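Local coordinates for polyketide synthase/nonribosomal peptide synthetase hybrid RzxB (Pseudomonas fluorescens, PDB 5IL6), which probably dehydrates beta-hydroxyacyl intermediates as the dehydratase domain of a trans-AT polyketide synthase line that makes rhizoxin-type macrolides, at residues L27-R32 against L99-S104; L142-L147 against G182-A187; L247-R252 against F263-F268. All blocks are in the same frame, centred on the assembly; numbering follows the deposited sequence.

Interaction 1: L27-R32 against L99-S104; sequences LRYLSR and LFLELS
Phe100 sits between two neighbours from the facing strand, Leu30 and Arg28, whose groups approach from opposite sides of its ring. Leu30 lays its CD1 methyl over one face, 3.9 Å from the ring centroid of Phe100, in a CH-pi contact. Arg28 runs alongside with its guanidinium plane only 14° from that of the ring, yet it approaches obliquely, beside the CD2-CE2 side of the ring, NH1 of Arg28 lying 3.7 Å from CE2 of Phe100. The aliphatic part of Arg28 also packs on Glu102, with CD of Arg28 3.9 Å from CG of Glu102. CG of Arg28 is anti to its backbone N (chi1 -173°), and the later bend at chi3 turns the guanidinium along the ring.

On the other face of the sheet, Tyr29 places CD1 3.8 Å from CD2 of Leu101, and both residues touch helix 53-67; Ser31, on the same face, bonds through OG to Leu16 O. Beneath these side chains Leu99 N donates to Ser31 O at 2.8 Å, nearly straight (170° at H). Towards Leu27 a water bridges the strands, accepting from Leu27 N and donating to Leu103 O at 2.6 Å. Strands 27-32 and 98-105, far apart in sequence, are thus antiparallel neighbours in the N-terminal half of a probable double-hotdog dehydratase fold. The methyl of Leu30 and the guanidinium of Arg28 flank the Phe100 ring, and because Arg28 has Asp23 as its ionic partner, it does not depend on Glu102, whose bond to Tyr116 is weak.

Interaction 2: L142-L147 against G182-A187; sequences LDFSSL and GDQALA
The irregular loop 142-147 comes alongside strand residues 184-187 without pairing with them: the nearest alpha carbons, CA of Phe144 and CA of Leu186, are 7.1 Å apart, and side chains fill the gap. Phe144 does most of the bridging. With its CG anti to the backbone N (chi1 -166°), the ring extends towards the strand and receives CB of Leu186 over one face, 3.7 Å from the Phe144 ring centroid and 16° off the normal. The CD2 methyl of Leu186 adds to this grip, 3.7 Å from CD2 of Phe144. The other methyl of Leu186 serves a different neighbour, CD1 meeting CD1 of Leu142 at 3.7 Å, so one leucine joins two loop residues. Gln184 brings OE1 to the ring edge, 4.0 Å from Phe144 CD1; that oxygen is hydrogen-bonded to Gln250 on the next strand. Val179, on the strand flanking the other side, also touches Phe144 and Leu186. CB of Ala185 points away from the loop, and its side chain touches Ala216 and Leu217. The arrangement is that of a loop, probably part of the connection between two hotdog halves, packed on one face of the second, consistent with the double-hotdog architecture of polyketide synthase dehydratases.

Interaction 3: L247-R252 against F263-F268; sequences LQVQIR and FDLALF
The amide N of Phe268 donates to Gln248 O at 2.7 Å, and Gln248 N returns the bond to Phe268 O, also at 2.7 Å, closing a tight antiparallel hydrogen-bonded pair. Two more such pairs follow along the strands, Gln250 with Ala266 and Arg252 with Asp264, giving six backbone bonds in an unbroken register.

The side chains divide between the two faces. Val249, Ile251, Leu265 and Leu267 make up one. Leu265 reaches its CD2 methyl between two residues of the partner strand, 4.1 Å from CG1 of Val249 and 4.0 Å from CG1 of Ile251, while CG2 of Val249 lies 4.2 Å from CG of Leu267. At the ends Phe263 and Leu247 extend the apolar contacts: CG2 of Ile251 is 4.1 Å from CD2 of Phe263, and Leu247 meets Leu267 through their methyls.

On the other face, CG of Phe268 is anti to the carbonyl carbon (chi1 -53°), which carries the ring past its own partner to Gln250. It meets that residue with its edge, CE1 of Phe268 3.9 Å from CB of Gln250. The amide of Gln250 is held at both ends, OE1 accepting from Asp143 N and NE2 donating to OE1 of Gln184, which fixes its rotation beside the ring. Arg252 and Asp264 are cross-strand neighbours with opposite charges, yet their charged atoms do not meet: Arg252, whose side chain is poorly ordered, is modelled in a salt bridge from NE to Asp183, and Asp264 accepts from Gln280 N. Strands 246-254 and 261-268 form a beta hairpin, here within the C-terminal half of what is probably a double-hotdog dehydratase fold.

Interactions 1 and 3 illustrate the same antiparallel pairing in the two halves of the protein, on opposite sides of the chain's centre, with centres about 29 Å apart. Interaction 3 is the more buried and joins strands close in sequence; interaction 1 joins strands far apart in sequence and is partly open, with charged groups and a bridging water at its margin. Interaction 2, lacking backbone pairing, relies on side-chain packing. It adjoins interaction 3, centre to centre about 9 Å: strands 184-190 and 246-254 are neighbours, hydrogen-bonded from Ile251 N to Ala185 O at 2.8 Å. Loop 142-147 is tied to the hairpin by its own contacts, Asp143 N bonding to Gln250 OE1 and Leu142 touching Gln248 and Gln250.

Interaction 1: L27-R32 against L99-S104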
loop_
_atom_site.group_PDB
_atom_site.type_symbol
_atom_site.label_atom_id
_atom_site.label_comp_id
_atom_site.label_asym_id
_atom_site.label_seq_id
_atom_site.Cartn_x
_atom_site.Cartn_y
_atom_site.Cartn_z
ATOM N N LEU A 27 7.171 -20.508 9.217
ATOM C CA LEU A 27 7.509 -19.137 9.573
ATOM C C LEU A 27 6.241 -18.317 9.771
ATOM O O LEU A 27 5.281 -18.426 9.001
ATOM C CB LEU A 27 8.384 -18.508 8.491
ATOM C CG LEU A 27 9.749 -19.172 8.291
ATOM C CD1 LEU A 27 10.510 -18.490 7.169
ATOM C CD2 LEU A 27 10.572 -19.172 9.579
ATOM N N ARG A 28 6.231 -17.507 10.827
ATOM C CA ARG A 28 5.043 -16.751 11.186
ATOM C C ARG A 28 5.450 -15.542 12.013
ATOM O O ARG A 28 6.417 -15.594 12.778
ATOM C CB ARG A 28 4.056 -17.629 11.956
ATOM C CG ARG A 28 2.712 -16.985 12.239
ATOM C CD ARG A 28 1.753 -18.006 12.820
ATOM N NE ARG A 28 2.398 -18.756 13.899
ATOM C CZ ARG A 28 2.011 -18.773 15.171
ATOM N NH1 ARG A 28 0.946 -18.094 15.579
ATOM N NH2 ARG A 28 2.698 -19.493 16.046
ATOM N N TYR A 29 4.678 -14.467 11.872
ATOM C CA TYR A 29 4.977 -13.197 12.515
ATOM C C TYR A 29 3.696 -12.621 13.100
ATOM O O TYR A 29 2.591 -12.934 12.648
ATOM C CB TYR A 29 5.609 -12.214 11.519
ATOM C CG TYR A 29 6.764 -12.817 10.756
ATOM C CD1 TYR A 29 6.546 -13.560 9.603
ATOM C CD2 TYR A 29 8.069 -12.663 11.198
ATOM C CE1 TYR A 29 7.595 -14.125 8.907
ATOM C CE2 TYR A 29 9.128 -13.225 10.509
ATOM C CZ TYR A 29 8.882 -13.956 9.364
ATOM O OH TYR A 29 9.927 -14.519 8.667
ATOM N N LEU A 30 3.857 -11.783 14.120
ATOM C CA LEU A 30 2.725 -11.242 14.858
ATOM C C LEU A 30 2.980 -9.778 15.175
ATOM O O LEU A 30 4.048 -9.427 15.688
ATOM C CB LEU A 30 2.488 -12.036 16.149
ATOM C CG LEU A 30 1.541 -11.442 17.196
ATOM C CD1 LEU A 30 0.181 -11.114 16.596
ATOM C CD2 LEU A 30 1.391 -12.411 18.360
ATOM N N SER A 31 2.010 -8.930 14.848
ATOM C CA SER A 31 1.985 -7.543 15.287
ATOM C C SER A 31 0.692 -7.294 16.050
ATOM O O SER A 31 -0.378 -7.758 15.644
ATOM C CB SER A 31 2.093 -6.578 14.103
ATOM O OG SER A 31 3.186 -6.919 13.270
ATOM N N ARG A 32 0.797 -6.577 17.166
ATOM C CA ARG A 32 -0.360 -6.211 17.973
ATOM C C ARG A 32 -0.498 -4.697 17.952
ATOM O O ARG A 32 0.412 -3.981 18.386
ATOM C CB ARG A 32 -0.229 -6.720 19.409
ATOM C CG ARG A 32 -1.468 -6.442 20.257
ATOM C CD ARG A 32 -1.420 -7.131 21.613
ATOM N NE ARG A 32 -1.215 -8.575 21.494
ATOM C CZ ARG A 32 -0.045 -9.195 21.633
ATOM N NH1 ARG A 32 1.059 -8.510 21.903
ATOM N NH2 ARG A 32 0.024 -10.514 21.503
ATOM N N LEU A 99 -2.523 -9.186 14.517
ATOM C CA LEU A 99 -2.535 -9.501 13.096
ATOM C C LEU A 99 -1.357 -10.418 12.798
ATOM O O LEU A 99 -0.203 -10.048 13.038
ATOM C CB LEU A 99 -2.458 -8.222 12.256
ATOM C CG LEU A 99 -2.837 -8.296 10.776
ATOM C CD1 LEU A 99 -4.240 -8.840 10.583
ATOM C CD2 LEU A 99 -2.734 -6.917 10.162
ATOM N N PHE A 100 -1.649 -11.603 12.274
ATOM C CA PHE A 100 -0.644 -12.615 11.989
ATOM C C PHE A 100 -0.280 -12.613 10.510
ATOM O O PHE A 100 -1.113 -12.329 9.650
ATOM C CB PHE A 100 -1.154 -14.000 12.382
ATOM C CG PHE A 100 -1.416 -14.154 13.850
ATOM C CD1 PHE A 100 -2.623 -13.754 14.397
ATOM C CD2 PHE A 100 -0.458 -14.703 14.683
ATOM C CE1 PHE A 100 -2.869 -13.892 15.748
ATOM C CE2 PHE A 100 -0.699 -14.847 16.035
ATOM C CZ PHE A 100 -1.906 -14.441 16.568
ATOM N N LEU A 101 0.981 -12.935 10.223
ATOM C CA LEU A 101 1.456 -13.118 8.855
ATOM C C LEU A 101 2.157 -14.464 8.769
ATOM O O LEU A 101 3.122 -14.710 9.500
ATOM C CB LEU A 101 2.407 -11.995 8.431
ATOM C CG LEU A 101 2.873 -12.006 6.966
ATOM C CD1 LEU A 101 3.193 -10.592 6.512
ATOM C CD2 LEU A 101 4.089 -12.904 6.743
ATOM N N GLU A 102 1.670 -15.331 7.884
ATOM C CA GLU A 102 2.265 -16.641 7.655
ATOM C C GLU A 102 3.037 -16.630 6.345
ATOM O O GLU A 102 2.530 -16.155 5.325
ATOM C CB GLU A 102 1.198 -17.735 7.624
ATOM C CG GLU A 102 0.831 -18.274 8.993
ATOM C CD GLU A 102 -0.290 -19.299 8.940
ATOM O OE1 GLU A 102 -0.595 -19.799 7.837
ATOM O OE2 GLU A 102 -0.865 -19.607 10.003
ATOM N N LEU A 103 4.260 -17.155 6.382
ATOM C CA LEU A 103 5.153 -17.173 5.229
ATOM C C LEU A 103 5.602 -18.604 4.982
ATOM O O LEU A 103 6.165 -19.244 5.876
ATOM C CB LEU A 103 6.360 -16.263 5.468
ATOM C CG LEU A 103 7.149 -15.761 4.256
ATOM C CD1 LEU A 103 8.123 -14.689 4.713
ATOM C CD2 LEU A 103 7.893 -16.882 3.547
ATOM N N SER A 104 5.367 -19.099 3.770
ATOM C CA SER A 104 5.790 -20.433 3.377
ATOM C C SER A 104 6.518 -20.353 2.043
ATOM O O SER A 104 6.470 -19.340 1.340
ATOM C CB SER A 104 4.600 -21.396 3.282
ATOM O OG SER A 104 3.654 -20.946 2.328
HETATM O O HOH W 1 7.439 -21.439 6.552
#

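Interaction 2: L142-L147 against G182-A187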
loop_
_atom_site.group_PDB
_atom_site.type_symbol
_atom_site.label_atom_id
_atom_site.label_comp_id
_atom_site.label_asym_id
_atom_site.label_seq_id
_atom_site.Cartn_x
_atom_site.Cartn_y
_atom_site.Cartn_z
ATOM N N LEU A 142 10.281 7.919 -15.709
ATOM C CA LEU A 142 9.365 9.029 -15.535
ATOM C C LEU A 142 9.104 9.567 -16.933
ATOM O O LEU A 142 10.003 10.120 -17.576
ATOM C CB LEU A 142 9.969 10.067 -14.590
ATOM C CG LEU A 142 9.112 11.247 -14.134
ATOM C CD1 LEU A 142 7.754 10.767 -13.644
ATOM C CD2 LEU A 142 9.831 11.986 -13.012
ATOM N N ASP A 143 7.863 9.436 -17.392
ATOM C CA ASP A 143 7.483 9.709 -18.772
ATOM C C ASP A 143 6.568 10.910 -18.888
ATOM O O ASP A 143 6.023 11.155 -19.972
ATOM C CB ASP A 143 6.739 8.507 -19.359
ATOM C CG ASP A 143 7.626 7.578 -20.159
ATOM O OD1 ASP A 143 8.784 7.350 -19.754
ATOM O OD2 ASP A 143 7.147 7.063 -21.195
ATOM N N PHE A 144 6.432 11.706 -17.832
ATOM C CA PHE A 144 5.326 12.646 -17.756
ATOM C C PHE A 144 5.735 13.999 -18.336
ATOM O O PHE A 144 6.736 14.597 -17.920
ATOM C CB PHE A 144 4.867 12.783 -16.308
ATOM C CG PHE A 144 3.549 13.469 -16.179
ATOM C CD1 PHE A 144 2.396 12.771 -16.459
ATOM C CD2 PHE A 144 3.460 14.795 -15.829
ATOM C CE1 PHE A 144 1.171 13.376 -16.367
ATOM C CE2 PHE A 144 2.238 15.416 -15.732
ATOM C CZ PHE A 144 1.087 14.706 -16.003
ATOM N N SER A 145 5.046 14.415 -19.380
ATOM C CA SER A 145 5.183 15.747 -19.938
ATOM C C SER A 145 3.971 16.536 -19.462
ATOM O O SER A 145 2.830 16.112 -19.683
ATOM C CB SER A 145 5.243 15.714 -21.473
ATOM O OG SER A 145 5.561 17.000 -21.971
ATOM N N SER A 146 4.217 17.699 -18.857
ATOM C CA SER A 146 3.156 18.535 -18.291
ATOM C C SER A 146 2.586 19.550 -19.285
ATOM O O SER A 146 1.708 20.330 -18.916
ATOM C CB SER A 146 3.663 19.287 -17.057
ATOM O OG SER A 146 3.988 18.403 -16.011
ATOM N N LEU A 147 3.062 19.570 -20.529
ATOM C CA LEU A 147 2.562 20.519 -21.522
ATOM C C LEU A 147 1.057 20.363 -21.688
ATOM O O LEU A 147 0.577 19.290 -22.065
ATOM C CB LEU A 147 3.247 20.269 -22.865
ATOM C CG LEU A 147 2.712 21.086 -24.049
ATOM C CD1 LEU A 147 2.831 22.584 -23.783
ATOM C CD2 LEU A 147 3.371 20.677 -25.355
ATOM N N GLY A 182 -4.404 13.842 -19.714
ATOM C CA GLY A 182 -5.166 12.743 -20.285
ATOM C C GLY A 182 -5.448 11.686 -19.234
ATOM O O GLY A 182 -5.973 11.976 -18.153
ATOM N N ASP A 183 -5.098 10.438 -19.548
ATOM C CA ASP A 183 -5.289 9.325 -18.630
ATOM C C ASP A 183 -4.080 9.093 -17.727
ATOM O O ASP A 183 -3.949 8.008 -17.149
ATOM C CB ASP A 183 -5.613 8.048 -19.410
ATOM C CG ASP A 183 -4.561 7.713 -20.450
ATOM O OD1 ASP A 183 -3.481 8.339 -20.430
ATOM O OD2 ASP A 183 -4.812 6.818 -21.286
ATOM N N GLN A 184 -3.202 10.085 -17.592
ATOM C CA GLN A 184 -2.038 9.999 -16.723
ATOM C C GLN A 184 -2.052 11.150 -15.728
ATOM O O GLN A 184 -2.606 12.220 -15.998
ATOM C CB GLN A 184 -0.725 10.043 -17.517
ATOM C CG GLN A 184 -0.459 8.819 -18.360
ATOM C CD GLN A 184 0.975 8.746 -18.846
ATOM O OE1 GLN A 184 1.893 9.224 -18.179
ATOM N NE2 GLN A 184 1.177 8.143 -20.014
ATOM N N ALA A 185 -1.432 10.922 -14.573
ATOM C CA ALA A 185 -1.314 11.948 -13.552
ATOM C C ALA A 185 0.050 11.835 -12.890
ATOM O O ALA A 185 0.652 10.757 -12.850
ATOM C CB ALA A 185 -2.422 11.833 -12.497
ATOM N N LEU A 186 0.529 12.961 -12.369
ATOM C CA LEU A 186 1.797 13.016 -11.658
ATOM C C LEU A 186 1.561 13.675 -10.309
ATOM O O LEU A 186 1.040 14.793 -10.244
ATOM C CB LEU A 186 2.849 13.795 -12.455
ATOM C CG LEU A 186 4.260 13.804 -11.858
ATOM C CD1 LEU A 186 4.869 12.407 -11.909
ATOM C CD2 LEU A 186 5.149 14.812 -12.571
ATOM N N ALA A 187 1.941 12.984 -9.240
ATOM C CA ALA A 187 1.700 13.452 -7.886
ATOM C C ALA A 187 3.020 13.637 -7.151
ATOM O O ALA A 187 3.988 12.908 -7.385
ATOM C CB ALA A 187 0.815 12.468 -7.113
#

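Interaction 3: L247-R252 against F263-F268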
loop_
_atom_site.group_PDB
_atom_site.type_symbol
_atom_site.label_atom_id
_atom_site.label_comp_id
_atom_site.label_asym_id
_atom_site.label_seq_id
_atom_site.Cartn_x
_atom_site.Cartn_y
_atom_site.Cartn_z
ATOM N N LEU A 247 8.510 11.924 -2.656
ATOM C CA LEU A 247 8.404 11.069 -3.829
ATOM C C LEU A 247 7.575 11.737 -4.914
ATOM O O LEU A 247 6.705 12.568 -4.639
ATOM C CB LEU A 247 7.763 9.722 -3.477
ATOM C CG LEU A 247 8.552 8.811 -2.540
ATOM C CD1 LEU A 247 7.689 7.648 -2.083
ATOM C CD2 LEU A 247 9.806 8.305 -3.221
ATOM N N GLN A 248 7.857 11.346 -6.154
ATOM C CA GLN A 248 6.992 11.602 -7.296
ATOM C C GLN A 248 6.299 10.301 -7.673
ATOM O O GLN A 248 6.913 9.231 -7.630
ATOM C CB GLN A 248 7.777 12.118 -8.505
ATOM C CG GLN A 248 8.438 13.465 -8.326
ATOM C CD GLN A 248 9.191 13.887 -9.570
ATOM O OE1 GLN A 248 8.653 14.594 -10.421
ATOM N NE2 GLN A 248 10.438 13.445 -9.689
ATOM N N VAL A 249 5.026 10.393 -8.045
ATOM C CA VAL A 249 4.235 9.220 -8.395
ATOM C C VAL A 249 3.601 9.458 -9.756
ATOM O O VAL A 249 2.782 10.372 -9.912
ATOM C CB VAL A 249 3.155 8.915 -7.343
ATOM C CG1 VAL A 249 2.409 7.643 -7.706
ATOM C CG2 VAL A 249 3.780 8.795 -5.958
ATOM N N GLN A 250 3.974 8.637 -10.734
ATOM C CA GLN A 250 3.335 8.648 -12.041
ATOM C C GLN A 250 2.230 7.603 -12.054
ATOM O O GLN A 250 2.465 6.441 -11.701
ATOM C CB GLN A 250 4.345 8.359 -13.152
ATOM C CG GLN A 250 3.768 8.558 -14.542
ATOM C CD GLN A 250 4.747 8.228 -15.644
ATOM O OE1 GLN A 250 5.906 7.902 -15.390
ATOM N NE2 GLN A 250 4.278 8.302 -16.884
ATOM N N ILE A 251 1.035 8.012 -12.470
ATOM C CA ILE A 251 -0.154 7.168 -12.415
ATOM C C ILE A 251 -0.748 7.096 -13.813
ATOM O O ILE A 251 -0.895 8.124 -14.483
ATOM C CB ILE A 251 -1.187 7.711 -11.412
ATOM C CG1 ILE A 251 -0.563 7.836 -10.017
ATOM C CG2 ILE A 251 -2.415 6.804 -11.368
ATOM C CD1 ILE A 251 -1.429 8.570 -9.018
ATOM N N ARG A 252 -1.086 5.882 -14.250
ATOM C CA ARG A 252 -1.701 5.657 -15.554
ATOM C C ARG A 252 -2.944 4.802 -15.372
ATOM O O ARG A 252 -2.869 3.709 -14.804
ATOM C CB ARG A 252 -0.728 4.980 -16.524
ATOM C CG ARG A 252 -1.377 4.482 -17.815
ATOM C CD ARG A 252 -2.140 5.593 -18.524
ATOM N NE ARG A 252 -2.584 5.209 -19.861
ATOM C CZ ARG A 252 -1.786 5.153 -20.923
ATOM N NH1 ARG A 252 -0.495 5.441 -20.807
ATOM N NH2 ARG A 252 -2.278 4.804 -22.103
ATOM N N PHE A 263 -5.224 0.723 -12.264
ATOM C CA PHE A 263 -4.171 1.701 -12.498
ATOM C C PHE A 263 -2.809 1.030 -12.401
ATOM O O PHE A 263 -2.644 0.019 -11.715
ATOM C CB PHE A 263 -4.223 2.852 -11.480
ATOM C CG PHE A 263 -5.555 3.540 -11.404
ATOM C CD1 PHE A 263 -6.544 3.067 -10.560
ATOM C CD2 PHE A 263 -5.813 4.665 -12.170
ATOM C CE1 PHE A 263 -7.770 3.697 -10.487
ATOM C CE2 PHE A 263 -7.037 5.300 -12.097
ATOM C CZ PHE A 263 -8.017 4.815 -11.255
ATOM N N ASP A 264 -1.832 1.611 -13.094
ATOM C CA ASP A 264 -0.425 1.321 -12.865
ATOM C C ASP A 264 0.236 2.552 -12.259
ATOM O O ASP A 264 -0.050 3.685 -12.663
ATOM C CB ASP A 264 0.293 0.925 -14.158
ATOM C CG ASP A 264 -0.379 -0.231 -14.872
ATOM O OD1 ASP A 264 -0.559 -1.296 -14.246
ATOM O OD2 ASP A 264 -0.715 -0.080 -16.067
ATOM N N LEU A 265 1.118 2.330 -11.287
ATOM C CA LEU A 265 1.799 3.414 -10.597
ATOM C C LEU A 265 3.293 3.134 -10.559
ATOM O O LEU A 265 3.727 1.979 -10.542
ATOM C CB LEU A 265 1.283 3.602 -9.157
ATOM C CG LEU A 265 -0.184 3.996 -8.962
ATOM C CD1 LEU A 265 -1.110 2.794 -9.095
ATOM C CD2 LEU A 265 -0.375 4.674 -7.610
ATOM N N ALA A 266 4.074 4.208 -10.545
ATOM C CA ALA A 266 5.517 4.114 -10.375
ATOM C C ALA A 266 5.954 5.235 -9.448
ATOM O O ALA A 266 5.545 6.386 -9.626
ATOM C CB ALA A 266 6.251 4.206 -11.718
ATOM N N LEU A 267 6.778 4.894 -8.463
ATOM C CA LEU A 267 7.240 5.840 -7.460
ATOM C C LEU A 267 8.686 6.202 -7.753
ATOM O O LEU A 267 9.527 5.314 -7.937
ATOM C CB LEU A 267 7.109 5.251 -6.053
ATOM C CG LEU A 267 5.682 5.117 -5.503
ATOM C CD1 LEU A 267 4.859 4.099 -6.286
ATOM C CD2 LEU A 267 5.707 4.750 -4.029
ATOM N N PHE A 268 8.971 7.501 -7.795
ATOM C CA PHE A 268 10.299 7.997 -8.110
ATOM C C PHE A 268 10.751 8.958 -7.025
ATOM O O PHE A 268 9.936 9.637 -6.395
ATOM C CB PHE A 268 10.330 8.722 -9.469
ATOM C CG PHE A 268 9.760 7.919 -10.605
ATOM C CD1 PHE A 268 8.397 7.913 -10.848
ATOM C CD2 PHE A 268 10.588 7.184 -11.438
ATOM C CE1 PHE A 268 7.866 7.182 -11.895
ATOM C CE2 PHE A 268 10.063 6.451 -12.488
ATOM C CZ PHE A 268 8.702 6.451 -12.715
#